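Local coordinates for SYE1 (Shewanella oneidensis, PDB 4AWT), which binds flavin mononucleotide and probably acts as an Old Yellow Enzyme-type oxidoreductase, using NADH or NADPH in reactions at CH-CH bonds, at residues K306-Q309 against A310-G314; I156-V159 against I160-R164; I85-E88 against A89-K93. The protein carries 1 engineered substitution. All blocks are in the same frame, centred on the assembly; numbering follows the deposited sequence. Where two conformers were deposited one is given.

Contact 1: residues K306-Q309 against A310-G314; sequences KAEQ and AINDG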
ATOM      1  N   LYS A 306     -16.848   7.530 -12.139  1.00  7.58           N
ATOM      2  CA  LYS A 306     -16.558   8.128 -10.835  0.56  7.36           C
ATOM      3  C   LYS A 306     -15.135   8.636 -10.776  1.00  6.79           C
ATOM      4  O   LYS A 306     -14.863   9.633 -10.099  1.00  7.36           O
ATOM      5  CB  LYS A 306     -16.805   7.094  -9.727  0.56  8.73           C
ATOM      6  CG  LYS A 306     -18.285   6.840  -9.448  0.56 11.45           C
ATOM      7  CD  LYS A 306     -18.502   5.851  -8.308  0.56 15.00           C
ATOM      8  CE  LYS A 306     -19.834   5.114  -8.494  0.56 20.12           C
ATOM      9  NZ  LYS A 306     -20.334   4.649  -7.205  0.56 29.11           N
ATOM     10  N   ALA A 307     -14.202   7.976 -11.477  1.00  6.57           N
ATOM     11  CA  ALA A 307     -12.822   8.447 -11.492  1.00  6.42           C
ATOM     12  C   ALA A 307     -12.728   9.799 -12.166  1.00  6.25           C
ATOM     13  O   ALA A 307     -12.115  10.749 -11.651  1.00  6.72           O
ATOM     14  CB  ALA A 307     -11.947   7.436 -12.218  1.00  7.15           C
ATOM     15  N   GLU A 308     -13.343   9.908 -13.353  1.00  6.66           N
ATOM     16  CA  GLU A 308     -13.336  11.174 -14.074  1.00  6.58           C
ATOM     17  C   GLU A 308     -13.978  12.253 -13.258  1.00  7.04           C
ATOM     18  O   GLU A 308     -13.483  13.388 -13.207  1.00  7.63           O
ATOM     19  CB  GLU A 308     -14.062  10.939 -15.416  1.00  7.11           C
ATOM     20  CG  GLU A 308     -14.082  12.167 -16.321  1.00  7.45           C
ATOM     21  CD  GLU A 308     -12.762  12.527 -16.915  1.00  6.75           C
ATOM     22  OE1 GLU A 308     -11.786  11.780 -16.759  1.00  7.45           O
ATOM     23  OE2 GLU A 308     -12.704  13.620 -17.545  1.00  7.75           O
ATOM     24  N   GLN A 309     -15.100  11.952 -12.600  1.00  7.07           N
ATOM     25  CA  GLN A 309     -15.798  12.955 -11.803  1.00  8.06           C
ATOM     26  C   GLN A 309     -14.943  13.433 -10.639  1.00  7.15           C
ATOM     27  O   GLN A 309     -14.935  14.616 -10.324  1.00  8.11           O
ATOM     28  CB  GLN A 309     -17.123  12.405 -11.323  1.00  9.52           C
ATOM     29  CG  GLN A 309     -18.031  13.509 -10.784  1.00 17.56           C
ATOM     30  CD  GLN A 309     -18.442  14.389 -12.007  1.00 25.95           C
ATOM     31  OE1 GLN A 309     -18.882  13.881 -13.072  1.00 37.29           O
ATOM     32  NE2 GLN A 309     -18.242  15.707 -11.941  1.00 33.99           N
ATOM     33  N   ALA A 310     -14.243  12.537  -9.963  1.00  6.97           N
ATOM     34  CA  ALA A 310     -13.433  12.911  -8.820  1.00  7.08           C
ATOM     35  C   ALA A 310     -12.320  13.862  -9.255  1.00  6.69           C
ATOM     36  O   ALA A 310     -11.975  14.809  -8.541  1.00  7.62           O
ATOM     37  CB  ALA A 310     -12.835  11.724  -8.141  1.00  8.13           C
ATOM     38  N   ILE A 311     -11.719  13.609 -10.425  1.00  6.51           N
ATOM     39  CA  ILE A 311     -10.685  14.487 -10.921  1.00  6.73           C
ATOM     40  C   ILE A 311     -11.293  15.816 -11.325  1.00  7.09           C
ATOM     41  O   ILE A 311     -10.776  16.889 -10.967  1.00  7.69           O
ATOM     42  CB  ILE A 311      -9.911  13.815 -12.094  1.00  6.86           C
ATOM     43  CG1 ILE A 311      -9.196  12.553 -11.605  1.00  7.37           C
ATOM     44  CG2 ILE A 311      -8.953  14.794 -12.711  1.00  7.80           C
ATOM     45  CD1 ILE A 311      -8.666  11.690 -12.724  1.00  9.11           C
ATOM     46  N   ASN A 312     -12.402  15.810 -12.071  1.00  7.23           N
ATOM     47  CA  ASN A 312     -12.960  17.069 -12.542  1.00  7.61           C
ATOM     48  C   ASN A 312     -13.569  17.889 -11.431  1.00  8.10           C
ATOM     49  O   ASN A 312     -13.649  19.116 -11.582  1.00 10.41           O
ATOM     50  CB  ASN A 312     -13.989  16.779 -13.650  1.00  7.99           C
ATOM     51  CG  ASN A 312     -13.280  16.312 -14.899  1.00  8.18           C
ATOM     52  OD1 ASN A 312     -12.103  16.610 -15.100  1.00 10.44           O
ATOM     53  ND2 ASN A 312     -13.971  15.602 -15.747  1.00  9.24           N
ATOM     54  N   ASP A 313     -13.978  17.284 -10.343  1.00  8.15           N
ATOM     55  CA  ASP A 313     -14.491  17.993  -9.181  1.00  8.88           C
ATOM     56  C   ASP A 313     -13.337  18.530  -8.320  1.00  9.07           C
ATOM     57  O   ASP A 313     -13.626  19.200  -7.331  1.00 11.21           O
ATOM     58  CB  ASP A 313     -15.402  17.150  -8.369  1.00 10.55           C
ATOM     59  CG  ASP A 313     -16.722  16.823  -8.981  1.00 15.34           C
ATOM     60  OD1 ASP A 313     -17.084  17.366 -10.034  1.00 24.80           O
ATOM     61  OD2 ASP A 313     -17.484  15.987  -8.440  1.00 19.98           O
ATOM     62  N   GLY A 314     -12.091  18.282  -8.662  1.00  8.56           N
ATOM     63  CA  GLY A 314     -10.973  18.793  -7.910  1.00  9.33           C
ATOM     64  C   GLY A 314     -10.645  18.021  -6.666  1.00  8.70           C
ATOM     65  O   GLY A 314      -9.928  18.532  -5.807  1.00 14.47           O
TER
HETATM   66  O   HOH W   1     -16.759  14.614 -15.271  1.00 27.67           O
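Gln309 and Asp313 meet side chain to side chain, one turn apart at the C-terminal end of a helix. The amide nitrogen NE2 of Gln309 gives a hydrogen bond of 2.8 Å to Asp313 OD1. That oxygen lies in the amide plane, but the nitrogen stands above the carboxylate plane, and the two flat groups are turned 49° against each other. In Gln309 CG lies anti to the backbone N (chi1 -166°), and a bend at chi2 then carries the amide along the helix to the aspartate. Gln309 CG also lies alongside Asp313 OD2, at 3.5 Å. Glu308 and Asn312 form a second pair with the same spacing. Here the amide is on the later residue: Asn312 ND2 donates to Glu308 OE2 at 3.0 Å. The two planes are nearly perpendicular, 86° apart, and ND2 approaches from above the carboxylate. The bond is less straight than that of Gln309. Glu308 has its strongest polar partner outside: OE2 also takes Ser4 N, and OE1 takes Leu5 N. Asn312 OD1 bonds to Ser4 OG. The N-terminal segment is thereby tied to this helix. All this sits on helix 304-312 of the beta-alpha-beta unit between barrel strands 295-299 and 318-320. In the last regular turn Asp313 N bonds to Gln309 O at 2.8 Å. Gly314, with positive phi, ends the helix in a Schellman motif, its N bonded to Ile311 O at 3.0 Å. A water joins the two side-chain pairs. It donates to Gln309 OE1 at 3.1 Å and accepts from Asn312 ND2. On the side facing the barrel, Ala307 and Ala310 rest on Ile319. Ile311 lays CG1 over Ala307 O, 3.4 Å away, and its side chain touches Ser4, Leu5 and Arg19.

Contact 2: residues I156-V159 against I160-R164; sequences IAQV and IADYR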
ATOM      1  N   ILE A 156      10.831   0.953  18.311  1.00  7.52           N
ATOM      2  CA  ILE A 156      10.540   2.081  17.423  1.00  7.81           C
ATOM      3  C   ILE A 156      11.755   2.453  16.616  1.00  7.65           C
ATOM      4  O   ILE A 156      11.683   2.648  15.398  1.00  8.31           O
ATOM      5  CB  ILE A 156       9.941   3.241  18.264  1.00  9.10           C
ATOM      6  CG1 ILE A 156       8.542   2.845  18.723  1.00 10.18           C
ATOM      7  CG2 ILE A 156      10.023   4.528  17.496  1.00 10.78           C
ATOM      8  CD1 ILE A 156       7.929   3.819  19.729  1.00 12.09           C
ATOM      9  N   ALA A 157      12.918   2.588  17.277  1.00  8.51           N
ATOM     10  CA  ALA A 157      14.120   2.922  16.558  1.00  8.94           C
ATOM     11  C   ALA A 157      14.448   1.863  15.530  1.00  8.05           C
ATOM     12  O   ALA A 157      14.908   2.187  14.416  1.00  8.24           O
ATOM     13  CB  ALA A 157      15.288   3.067  17.558  1.00 11.03           C
ATOM     14  N   GLN A 158      14.285   0.602  15.885  1.00  8.15           N
ATOM     15  CA  GLN A 158      14.603  -0.479  14.966  1.00  8.05           C
ATOM     16  C   GLN A 158      13.710  -0.427  13.719  1.00  7.34           C
ATOM     17  O   GLN A 158      14.162  -0.586  12.592  1.00  7.39           O
ATOM     18  CB  GLN A 158      14.405  -1.827  15.673  1.00  9.75           C
ATOM     19  CG  GLN A 158      14.738  -2.999  14.735  1.00 10.49           C
ATOM     20  CD  GLN A 158      16.204  -3.056  14.424  1.00 12.01           C
ATOM     21  OE1 GLN A 158      17.012  -3.142  15.372  1.00 19.33           O
ATOM     22  NE2 GLN A 158      16.602  -3.016  13.179  1.00 14.19           N
ATOM     23  N   VAL A 159      12.392  -0.239  13.947  1.00  7.20           N
ATOM     24  CA  VAL A 159      11.470  -0.211  12.810  1.00  6.77           C
ATOM     25  C   VAL A 159      11.752   0.988  11.933  1.00  6.46           C
ATOM     26  O   VAL A 159      11.715   0.863  10.700  1.00  6.48           O
ATOM     27  CB  VAL A 159      10.033  -0.333  13.302  1.00  6.76           C
ATOM     28  CG1 VAL A 159       9.060  -0.033  12.149  1.00  7.83           C
ATOM     29  CG2 VAL A 159       9.788  -1.710  13.879  1.00  8.10           C
ATOM     30  N   ILE A 160      12.046   2.148  12.510  1.00  6.62           N
ATOM     31  CA  ILE A 160      12.426   3.300  11.695  1.00  6.59           C
ATOM     32  C   ILE A 160      13.659   2.960  10.838  1.00  6.31           C
ATOM     33  O   ILE A 160      13.707   3.243   9.652  1.00  6.51           O
ATOM     34  CB  ILE A 160      12.635   4.561  12.543  1.00  7.10           C
ATOM     35  CG1 ILE A 160      11.305   5.018  13.136  1.00  7.80           C
ATOM     36  CG2 ILE A 160      13.309   5.645  11.757  1.00  7.94           C
ATOM     37  CD1 ILE A 160      11.432   6.045  14.239  1.00  9.26           C
ATOM     38  N   ALA A 161      14.661   2.328  11.473  1.00  6.77           N
ATOM     39  CA  ALA A 161      15.869   1.951  10.746  1.00  6.61           C
ATOM     40  C   ALA A 161      15.541   0.966   9.615  1.00  6.07           C
ATOM     41  O   ALA A 161      16.140   1.062   8.537  1.00  6.72           O
ATOM     42  CB  ALA A 161      16.891   1.341  11.703  1.00  7.32           C
ATOM     43  N   ASP A 162      14.643   0.049   9.878  1.00  6.27           N
ATOM     44  CA  ASP A 162      14.247  -0.928   8.870  1.00  6.15           C
ATOM     45  C   ASP A 162      13.525  -0.243   7.698  1.00  5.77           C
ATOM     46  O   ASP A 162      13.744  -0.583   6.542  1.00  6.19           O
ATOM     47  CB  ASP A 162      13.389  -2.006   9.473  1.00  6.50           C
ATOM     48  CG  ASP A 162      14.083  -2.915  10.477  1.00  7.09           C
ATOM     49  OD1 ASP A 162      15.334  -2.932  10.513  1.00  8.99           O
ATOM     50  OD2 ASP A 162      13.354  -3.641  11.180  1.00  8.63           O
ATOM     51  N   TYR A 163      12.649   0.718   8.005  1.00  6.06           N
ATOM     52  CA  TYR A 163      12.018   1.474   6.927  1.00  5.87           C
ATOM     53  C   TYR A 163      13.024   2.236   6.106  1.00  5.99           C
ATOM     54  O   TYR A 163      12.969   2.262   4.879  1.00  6.25           O
ATOM     55  CB  TYR A 163      10.979   2.432   7.483  1.00  6.11           C
ATOM     56  CG  TYR A 163       9.598   1.902   7.707  1.00  5.72           C
ATOM     57  CD1 TYR A 163       8.805   1.496   6.636  1.00  5.87           C
ATOM     58  CD2 TYR A 163       9.029   1.822   8.985  1.00  6.34           C
ATOM     59  CE1 TYR A 163       7.526   1.015   6.835  1.00  5.97           C
ATOM     60  CE2 TYR A 163       7.749   1.386   9.186  1.00  6.37           C
ATOM     61  CZ  TYR A 163       6.983   0.966   8.099  1.00  5.79           C
ATOM     62  OH  TYR A 163       5.695   0.563   8.353  1.00  6.48           O
ATOM     63  N   ARG A 164      13.958   2.908   6.791  1.00  6.05           N
ATOM     64  CA  ARG A 164      14.954   3.713   6.112  0.65  6.51           C
ATOM     65  C   ARG A 164      15.762   2.855   5.151  1.00  6.14           C
ATOM     66  O   ARG A 164      15.985   3.202   3.989  1.00  6.92           O
ATOM     67  CB  ARG A 164      15.835   4.405   7.175  0.65  6.53           C
ATOM     68  CG  ARG A 164      16.572   5.611   6.625  0.65  6.36           C
ATOM     69  CD  ARG A 164      17.572   6.132   7.663  0.65  6.53           C
ATOM     70  NE  ARG A 164      18.183   7.368   7.259  0.65  7.18           N
ATOM     71  CZ  ARG A 164      19.075   7.465   6.293  0.65  6.96           C
ATOM     72  NH1 ARG A 164      19.539   6.394   5.652  0.65  7.84           N
ATOM     73  NH2 ARG A 164      19.555   8.661   5.961  0.65  8.55           N
TER
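Val159 and Tyr163 lie side by side and point the same way, with Val159 CG1 3.5 Å from Tyr163 CE2. CG1 is anti to the backbone N of Val159 (chi1 169°), which sets this methyl beside the ring one turn on. Ile156 and Ile160 make a looser pair, CG2 of Ile156 to CD1 of Ile160 at 3.9 Å. On another side of the helix Gln158 NE2 donates to Asp162 OD1 at 3.0 Å. The oxygen lies in the amide plane, while the nitrogen stands above the carboxylate plane. Backbone bonds fix the spacing of all three pairs; Tyr163 N to Val159 O measures 2.9 Å. Further out, helix 212-225 packs on Val159, Ile160 and Tyr163 through Phe213, Glu216, Ala220 and Val217. Helix 187-192 adds Leu187 against Val159 and Ile188 against Tyr163. Thus helix 153-172, an outer helix of the TIM barrel, turns an apolar side to its neighbours. The polar pair Gln158-Asp162 sits apart from them. Its neutral amide meets a carboxylate, so the bond links two side chains along the helix without cancelling the aspartate's probable negative charge.

Contact 3: residues I85-E88 against A89-K93; sequences IVTE and AVHAK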
ATOM      1  N   ILE A  85      14.279  -7.385 -11.283  1.00  7.68           N
ATOM      2  CA  ILE A  85      13.762  -7.910 -12.553  0.60  8.59           C
ATOM      3  C   ILE A  85      12.381  -7.332 -12.820  1.00  7.24           C
ATOM      4  O   ILE A  85      12.060  -7.013 -13.961  1.00  8.19           O
ATOM      5  CB  ILE A  85      13.789  -9.433 -12.522  0.60  9.16           C
ATOM      6  CG1 ILE A  85      15.204  -9.985 -12.339  0.60 10.53           C
ATOM      7  CG2 ILE A  85      13.132 -10.001 -13.778  0.60 10.34           C
ATOM      8  CD1 ILE A  85      15.133 -11.446 -11.985  0.60 16.88           C
ATOM      9  N   VAL A  86      11.554  -7.175 -11.779  1.00  6.83           N
ATOM     10  CA  VAL A  86      10.247  -6.527 -11.943  1.00  6.30           C
ATOM     11  C   VAL A  86      10.411  -5.124 -12.456  1.00  6.24           C
ATOM     12  O   VAL A  86       9.716  -4.714 -13.412  1.00  6.76           O
ATOM     13  CB  VAL A  86       9.469  -6.565 -10.627  1.00  6.31           C
ATOM     14  CG1 VAL A  86       8.183  -5.746 -10.766  1.00  6.74           C
ATOM     15  CG2 VAL A  86       9.171  -7.962 -10.174  1.00  6.85           C
ATOM     16  N   THR A  87      11.232  -4.302 -11.818  1.00  6.50           N
ATOM     17  CA  THR A  87      11.329  -2.917 -12.226  1.00  6.82           C
ATOM     18  C   THR A  87      11.928  -2.802 -13.613  1.00  6.86           C
ATOM     19  O   THR A  87      11.516  -1.913 -14.363  1.00  7.85           O
ATOM     20  CB  THR A  87      12.053  -2.024 -11.201  1.00  7.14           C
ATOM     21  OG1 THR A  87      13.447  -2.353 -11.255  1.00  7.70           O
ATOM     22  CG2 THR A  87      11.492  -2.135  -9.822  1.00  7.35           C
ATOM     23  N   GLU A  88      12.879  -3.658 -13.976  1.00  7.46           N
ATOM     24  CA  GLU A  88      13.391  -3.655 -15.341  1.00  7.87           C
ATOM     25  C   GLU A  88      12.279  -3.924 -16.348  1.00  7.86           C
ATOM     26  O   GLU A  88      12.190  -3.278 -17.396  1.00  8.61           O
ATOM     27  CB  GLU A  88      14.531  -4.668 -15.518  1.00  8.82           C
ATOM     28  CG  GLU A  88      15.812  -4.256 -14.853  1.00 10.68           C
ATOM     29  CD  GLU A  88      16.443  -3.025 -15.417  1.00 13.35           C
ATOM     30  OE1 GLU A  88      16.486  -2.931 -16.686  1.00 16.04           O
ATOM     31  OE2 GLU A  88      16.851  -2.129 -14.652  1.00 15.65           O
ATOM     32  N   ALA A  89      11.446  -4.918 -16.039  1.00  7.66           N
ATOM     33  CA  ALA A  89      10.377  -5.267 -16.966  1.00  7.90           C
ATOM     34  C   ALA A  89       9.384  -4.127 -17.126  1.00  7.40           C
ATOM     35  O   ALA A  89       8.950  -3.784 -18.230  1.00  8.72           O
ATOM     36  CB  ALA A  89       9.691  -6.530 -16.486  1.00  8.61           C
ATOM     37  N   VAL A  90       8.994  -3.524 -16.016  1.00  7.21           N
ATOM     38  CA  VAL A  90       8.060  -2.420 -16.027  1.00  6.99           C
ATOM     39  C   VAL A  90       8.637  -1.189 -16.752  1.00  7.37           C
ATOM     40  O   VAL A  90       7.965  -0.551 -17.569  1.00  8.02           O
ATOM     41  CB  VAL A  90       7.621  -2.085 -14.598  1.00  6.96           C
ATOM     42  CG1 VAL A  90       6.850  -0.781 -14.537  1.00  7.62           C
ATOM     43  CG2 VAL A  90       6.787  -3.233 -14.044  1.00  7.38           C
ATOM     44  N   HIS A  91       9.887  -0.876 -16.467  1.00  7.40           N
ATOM     45  CA  HIS A  91      10.503   0.272 -17.119  1.00  7.78           C
ATOM     46  C   HIS A  91      10.672   0.026 -18.622  1.00  8.14           C
ATOM     47  O   HIS A  91      10.595   1.022 -19.381  1.00 10.01           O
ATOM     48  CB  HIS A  91      11.858   0.548 -16.487  1.00  7.97           C
ATOM     49  CG  HIS A  91      11.692   1.202 -15.148  1.00  7.81           C
ATOM     50  ND1 HIS A  91      12.555   1.011 -14.090  1.00  9.35           N
ATOM     51  CD2 HIS A  91      10.762   2.022 -14.686  1.00  8.36           C
ATOM     52  CE1 HIS A  91      12.139   1.726 -13.067  1.00  9.78           C
ATOM     53  NE2 HIS A  91      11.066   2.365 -13.374  1.00  8.83           N
ATOM     54  N   ALA A  92      10.859  -1.194 -19.040  1.00  8.29           N
ATOM     55  CA  ALA A  92      10.946  -1.479 -20.482  1.00  8.65           C
ATOM     56  C   ALA A  92       9.636  -1.152 -21.200  1.00  8.32           C
ATOM     57  O   ALA A  92       9.644  -0.892 -22.388  1.00  9.43           O
ATOM     58  CB  ALA A  92      11.327  -2.922 -20.699  1.00 10.66           C
ATOM     59  N   LYS A  93       8.527  -1.133 -20.465  1.00  9.40           N
ATOM     60  CA  LYS A  93       7.245  -0.734 -20.989  0.59 10.22           C
ATOM     61  C   LYS A  93       6.963   0.739 -20.897  1.00 11.64           C
ATOM     62  O   LYS A  93       5.974   1.281 -21.434  1.00 18.42           O
ATOM     63  CB  LYS A  93       6.057  -1.368 -20.282  0.59 11.19           C
ATOM     64  CG  LYS A  93       6.193  -2.867 -20.278  0.59 10.25           C
ATOM     65  CD  LYS A  93       6.375  -3.530 -21.656  0.59 13.16           C
ATOM     66  CE  LYS A  93       6.213  -5.047 -21.421  0.59 16.16           C
ATOM     67  NZ  LYS A  93       6.404  -5.716 -22.739  0.59 20.37           N
TER
HETATM   68  O   HOH W   2      14.596  -0.763 -13.222  1.00 13.06           O
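Thr87, Glu88 and His91, side chains of a single helix, all bond to one water. The water donates to Thr87 OG1 at 2.8 Å and to Glu88 OE2 at 3.0 Å, and it bonds to His91 ND1 at 2.8 Å. It meets the imidazole at the edge, in the ring plane. His91 CG lies anti to its carbonyl carbon (chi1 -76°), which lays the ring back along the helix beside Thr87. CE1 of His91 comes within 4.2 Å of Thr87 CB. ND1 of His91 is also near Thr87 O, at 3.1 Å, but the angle is too poor for a hydrogen bond. That carbonyl is taken instead by the backbone N of His91 at 2.9 Å. Each of the three side chains has a further partner: Thr87 OG1 bonds to Ala173 O, Glu88 OE2 makes a salt bridge with Arg84 NE, and His91 NE2 bonds to Asp176 OD2. The imidazole is therefore held at both nitrogens, which fixes its rotation. A leucine at His91 would probably leave Asp176 without this partner and the water without one of its three partners. Elsewhere on the helix Val86 CG1 and Val90 CG2 make a loose apolar contact, and both residues touch Tyr45 of helix 39-46. Val90 CG2 lies 3.3 Å from Val86 O. Thr87, Val90 and His91 all touch Ile97 of strand 96-102. This is the outer helix of a beta-alpha-beta unit of the TIM barrel, where helix 77-92 links parallel strands 53-60 and 96-102 and packs against the second of them.

All three contacts lie on outer helices of one eight-stranded parallel TIM barrel. Along the chain contact 3 comes first, on helix 77-92, then contact 2 on helix 153-172, and last contact 1 on helix 304-312. None touches another. The centres of contacts 1 and 2 are about 37 Å apart, on opposite sides of the chain's centre. Contact 3 lies about 30 Å from contact 1 and 28 Å from contact 2, centre to centre. Contacts 1 and 3 belong to beta-alpha-beta units at separate points round the barrel. The three helices thus cover different parts of the barrel that carries FMN, and none of the contacts forms the flavin site itself.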